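Local coordinates for putative transcriptional regulator (Bacillus cytotoxicus NVH 391-98, PDB 3K4H), which probably regulates transcription as a LacI-type regulator whose periplasmic-binding-protein-like sensor domain holds a glucose-containing glycan between its two lobes, at residues Glu107-Ala118 against Thr268-His276. Numbering follows the deposited sequence.
Sequences EITYVDNDNYTA and TAKCIIIPH. With GLC (alpha-D-glucopyranose), chain C.
Tyr110, Val111 and Asp112 pair in parallel register with Cys271, Ile272 and Ile273, the short strand axes lying 4.8 Å apart at 18°. This is the outermost strand pair, within this chain, of one lobe's parallel sheet in the periplasmic-binding-protein fold of LacI-type regulators, and both segments run on from it into the other lobe. Cys271 and Ile273 also join an antiparallel ladder with the second subunit, which carries the sheet across the dimer interface.

Four backbone bonds join the segments, three of them firm: Ile272 N gives to Tyr110 O, Asp112 N to Ile272 O and Ile274 N to Asp112 O, while Tyr110 N to Lys270 O is weak. Beyond the strands, Asn113 ND2 reaches Ile274 O at 3.3 Å from above the carbonyl plane; ND2 also bonds Val245 O.

Among side-chain contacts, Cys271 CB makes a CH-pi contact over a face of the Tyr110 ring, 3.8 Å from its centroid, and SG adds an oblique sulfur-aromatic contact. Tyr110 CG sits between its backbone N and carbonyl carbon (chi1 74°), which brings one ring face against Cys271 CB. On the other sheet face, Val111 CG1 meets Ile274 CD1 beneath helix 247-264.

The pocket side presents Asp112 OD1 to glucose O4 at 3.0 Å, and Asn115 ND2 to O6. Asp114 N-caps helix 115-128, accepting from Thr117 N. One water joins Asp114 N, Ile274 O and His276 ND1 at the ring edge. His276 NE2 bonds Glu121, and Ala118 CB covers a face of this imidazole, 3.6 Å from its centroid and 15° off the normal.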
loop_
_atom_site.group_PDB
_atom_site.type_symbol
_atom_site.label_atom_id
_atom_site.label_comp_id
_atom_site.label_asym_id
_atom_site.label_seq_id
_atom_site.Cartn_x
_atom_site.Cartn_y
_atom_site.Cartn_z
ATOM N N GLU A 107 13.797 4.999 3.745
ATOM C CA GLU A 107 14.433 5.479 4.989
ATOM C C GLU A 107 13.473 5.794 6.149
ATOM O O GLU A 107 13.843 5.663 7.321
ATOM C CB GLU A 107 15.321 6.699 4.704
ATOM C CG GLU A 107 16.715 6.364 4.194
ATOM C CD GLU A 107 17.332 7.488 3.362
ATOM O OE1 GLU A 107 18.230 8.185 3.892
ATOM O OE2 GLU A 107 16.922 7.676 2.186
ATOM N N ILE A 108 12.252 6.217 5.819
ATOM C CA ILE A 108 11.283 6.682 6.812
ATOM C C ILE A 108 10.233 5.621 7.125
ATOM O O ILE A 108 9.694 4.997 6.199
ATOM C CB ILE A 108 10.575 7.941 6.299
ATOM C CG1 ILE A 108 11.600 9.028 5.980
ATOM C CG2 ILE A 108 9.521 8.451 7.304
ATOM C CD1 ILE A 108 11.129 10.027 4.911
ATOM N N THR A 109 9.841 5.492 8.376
ATOM C CA THR A 109 8.769 4.578 8.729
ATOM C C THR A 109 7.461 5.303 8.855
ATOM O O THR A 109 7.361 6.242 9.560
ATOM C CB THR A 109 9.012 3.976 10.047
ATOM O OG1 THR A 109 10.361 3.559 10.100
ATOM C CG2 THR A 109 8.169 2.808 10.209
ATOM N N TYR A 110 6.454 4.860 8.148
ATOM C CA TYR A 110 5.226 5.567 8.121
ATOM C C TYR A 110 4.008 4.699 8.135
ATOM O O TYR A 110 4.090 3.576 7.819
ATOM C CB TYR A 110 5.239 6.522 6.961
ATOM C CG TYR A 110 5.071 5.902 5.640
ATOM C CD1 TYR A 110 3.842 5.606 5.173
ATOM C CD2 TYR A 110 6.137 5.656 4.837
ATOM C CE1 TYR A 110 3.677 5.067 3.983
ATOM C CE2 TYR A 110 5.978 5.105 3.636
ATOM C CZ TYR A 110 4.743 4.809 3.210
ATOM O OH TYR A 110 4.559 4.253 1.987
ATOM N N VAL A 111 2.888 5.248 8.567
ATOM C CA VAL A 111 1.602 4.588 8.606
ATOM C C VAL A 111 0.641 5.324 7.709
ATOM O O VAL A 111 0.651 6.496 7.684
ATOM C CB VAL A 111 1.058 4.599 9.971
ATOM C CG1 VAL A 111 -0.123 3.818 10.016
ATOM C CG2 VAL A 111 2.007 4.036 10.861
ATOM N N ASP A 112 -0.115 4.637 6.887
ATOM C CA ASP A 112 -0.958 5.318 5.942
ATOM C C ASP A 112 -2.073 4.458 5.500
ATOM O O ASP A 112 -2.100 3.348 5.827
ATOM C CB ASP A 112 -0.136 5.738 4.762
ATOM C CG ASP A 112 -0.777 6.780 3.953
ATOM O OD1 ASP A 112 -1.684 7.420 4.427
ATOM O OD2 ASP A 112 -0.365 6.971 2.831
ATOM N N ASN A 113 -3.048 5.007 4.822
ATOM C CA ASN A 113 -4.004 4.212 4.109
ATOM C C ASN A 113 -3.610 4.199 2.667
ATOM O O ASN A 113 -2.897 5.029 2.252
ATOM C CB ASN A 113 -5.368 4.813 4.140
ATOM C CG ASN A 113 -5.765 5.269 5.442
ATOM O OD1 ASN A 113 -5.646 6.407 5.748
ATOM N ND2 ASN A 113 -6.337 4.412 6.191
ATOM N N ASP A 114 -4.079 3.262 1.884
ATOM C CA ASP A 114 -3.749 3.290 0.468
ATOM C C ASP A 114 -4.666 4.285 -0.215
ATOM O O ASP A 114 -5.620 3.906 -0.926
ATOM C CB ASP A 114 -3.893 1.912 -0.160
ATOM C CG ASP A 114 -3.461 1.885 -1.606
ATOM O OD1 ASP A 114 -3.550 0.812 -2.214
ATOM O OD2 ASP A 114 -3.047 2.934 -2.145
ATOM N N ASN A 115 -4.384 5.561 0.032
ATOM C CA ASN A 115 -5.180 6.663 -0.440
ATOM C C ASN A 115 -5.337 6.699 -1.952
ATOM O O ASN A 115 -6.393 7.070 -2.459
ATOM C CB ASN A 115 -4.554 7.946 0.046
ATOM C CG ASN A 115 -4.917 8.240 1.460
ATOM O OD1 ASN A 115 -6.087 8.123 1.830
ATOM N ND2 ASN A 115 -3.929 8.604 2.279
ATOM N N TYR A 116 -4.292 6.299 -2.672
ATOM C CA TYR A 116 -4.376 6.238 -4.117
ATOM C C TYR A 116 -5.513 5.325 -4.515
ATOM O O TYR A 116 -6.391 5.725 -5.284
ATOM C CB TYR A 116 -3.075 5.763 -4.743
ATOM C CG TYR A 116 -3.164 5.658 -6.236
ATOM C CD1 TYR A 116 -2.900 6.752 -7.048
ATOM C CD2 TYR A 116 -3.550 4.464 -6.842
ATOM C CE1 TYR A 116 -2.998 6.635 -8.433
ATOM C CE2 TYR A 116 -3.655 4.348 -8.192
ATOM C CZ TYR A 116 -3.378 5.429 -8.979
ATOM O OH TYR A 116 -3.496 5.282 -10.327
ATOM N N THR A 117 -5.515 4.114 -3.976
ATOM C CA THR A 117 -6.558 3.164 -4.297
ATOM C C THR A 117 -7.929 3.521 -3.721
ATOM O O THR A 117 -8.957 3.247 -4.356
ATOM C CB THR A 117 -6.149 1.755 -3.890
ATOM O OG1 THR A 117 -4.842 1.498 -4.424
ATOM C CG2 THR A 117 -7.130 0.732 -4.445
ATOM N N ALA A 118 -7.966 4.129 -2.533
ATOM C CA ALA A 118 -9.268 4.488 -1.982
ATOM C C ALA A 118 -9.948 5.433 -2.974
ATOM O O ALA A 118 -11.086 5.176 -3.363
ATOM C CB ALA A 118 -9.156 5.083 -0.610
ATOM N N THR A 268 14.619 -1.134 11.036
ATOM C CA THR A 268 14.382 -1.146 9.637
ATOM C C THR A 268 13.137 -0.351 9.407
ATOM O O THR A 268 12.211 -0.393 10.188
ATOM C CB THR A 268 14.145 -2.528 9.161
ATOM O OG1 THR A 268 14.435 -3.444 10.225
ATOM C CG2 THR A 268 15.021 -2.784 7.991
ATOM N N ALA A 269 13.146 0.397 8.329
ATOM C CA ALA A 269 12.033 1.199 7.939
ATOM C C ALA A 269 11.071 0.460 7.055
ATOM O O ALA A 269 11.410 -0.013 6.018
ATOM C CB ALA A 269 12.522 2.390 7.256
ATOM N N LYS A 270 9.843 0.403 7.509
ATOM C CA LYS A 270 8.722 -0.221 6.828
ATOM C C LYS A 270 7.603 0.795 6.678
ATOM O O LYS A 270 7.645 1.868 7.269
ATOM C CB LYS A 270 8.203 -1.389 7.663
ATOM C CG LYS A 270 7.975 -1.004 9.116
ATOM C CD LYS A 270 7.574 -2.181 9.955
ATOM C CE LYS A 270 8.460 -2.264 11.193
ATOM N NZ LYS A 270 7.645 -2.223 12.458
ATOM N N CYS A 271 6.593 0.420 5.911
ATOM C CA CYS A 271 5.367 1.163 5.776
ATOM C C CYS A 271 4.206 0.283 6.243
ATOM O O CYS A 271 4.182 -0.897 5.953
ATOM C CB CYS A 271 5.229 1.540 4.309
ATOM S SG CYS A 271 3.574 1.734 3.697
ATOM N N ILE A 272 3.241 0.843 6.954
ATOM C CA ILE A 272 2.091 0.072 7.457
ATOM C C ILE A 272 0.789 0.586 6.856
ATOM O O ILE A 272 0.443 1.745 7.034
ATOM C CB ILE A 272 2.020 0.106 9.007
ATOM C CG1 ILE A 272 3.348 -0.417 9.574
ATOM C CG2 ILE A 272 0.869 -0.716 9.507
ATOM C CD1 ILE A 272 3.417 -0.648 11.088
ATOM N N ILE A 273 0.063 -0.264 6.138
ATOM C CA ILE A 273 -1.141 0.191 5.446
ATOM C C ILE A 273 -2.399 -0.282 6.166
ATOM O O ILE A 273 -2.655 -1.495 6.245
ATOM C CB ILE A 273 -1.161 -0.254 3.965
ATOM C CG1 ILE A 273 0.067 0.269 3.219
ATOM C CG2 ILE A 273 -2.438 0.210 3.263
ATOM C CD1 ILE A 273 0.312 1.765 3.325
ATOM N N ILE A 274 -3.173 0.670 6.680
ATOM C CA ILE A 274 -4.392 0.382 7.433
ATOM C C ILE A 274 -5.563 0.378 6.448
ATOM O O ILE A 274 -5.676 1.280 5.616
ATOM C CB ILE A 274 -4.596 1.463 8.555
ATOM C CG1 ILE A 274 -3.949 1.060 9.884
ATOM C CG2 ILE A 274 -6.058 1.722 8.835
ATOM C CD1 ILE A 274 -2.449 1.008 9.883
ATOM N N PRO A 275 -6.459 -0.617 6.535
ATOM C CA PRO A 275 -7.560 -0.681 5.585
ATOM C C PRO A 275 -8.533 0.473 5.693
ATOM O O PRO A 275 -8.796 1.001 6.788
ATOM C CB PRO A 275 -8.297 -1.951 5.978
ATOM C CG PRO A 275 -7.337 -2.730 6.793
ATOM C CD PRO A 275 -6.565 -1.681 7.534
ATOM N N HIS A 276 -9.077 0.831 4.538
ATOM C CA HIS A 276 -10.145 1.801 4.417
ATOM C C HIS A 276 -11.414 1.082 3.962
ATOM O O HIS A 276 -11.346 -0.056 3.532
ATOM C CB HIS A 276 -9.749 2.850 3.393
ATOM C CG HIS A 276 -9.606 2.308 2.004
ATOM N ND1 HIS A 276 -8.432 1.751 1.542
ATOM C CD2 HIS A 276 -10.490 2.236 0.979
ATOM C CE1 HIS A 276 -8.595 1.367 0.289
ATOM N NE2 HIS A 276 -9.833 1.651 -0.078
HETATM C C1 GLC C . -3.860 12.102 7.982
HETATM C C2 GLC C . -2.384 12.393 7.811
HETATM C C3 GLC C . -2.034 12.048 6.374
HETATM C C4 GLC C . -2.356 10.571 6.077
HETATM C C5 GLC C . -3.785 10.253 6.447
HETATM C C6 GLC C . -4.006 8.767 6.305
HETATM O O2 GLC C . -2.163 13.764 8.052
HETATM O O3 GLC C . -0.690 12.427 6.176
HETATM O O4 GLC C . -2.347 10.306 4.711
HETATM O O5 GLC C . -4.098 10.718 7.756
HETATM O O6 GLC C . -4.846 8.606 5.194
HETATM O O HOH W 1 -5.825 1.403 2.799
#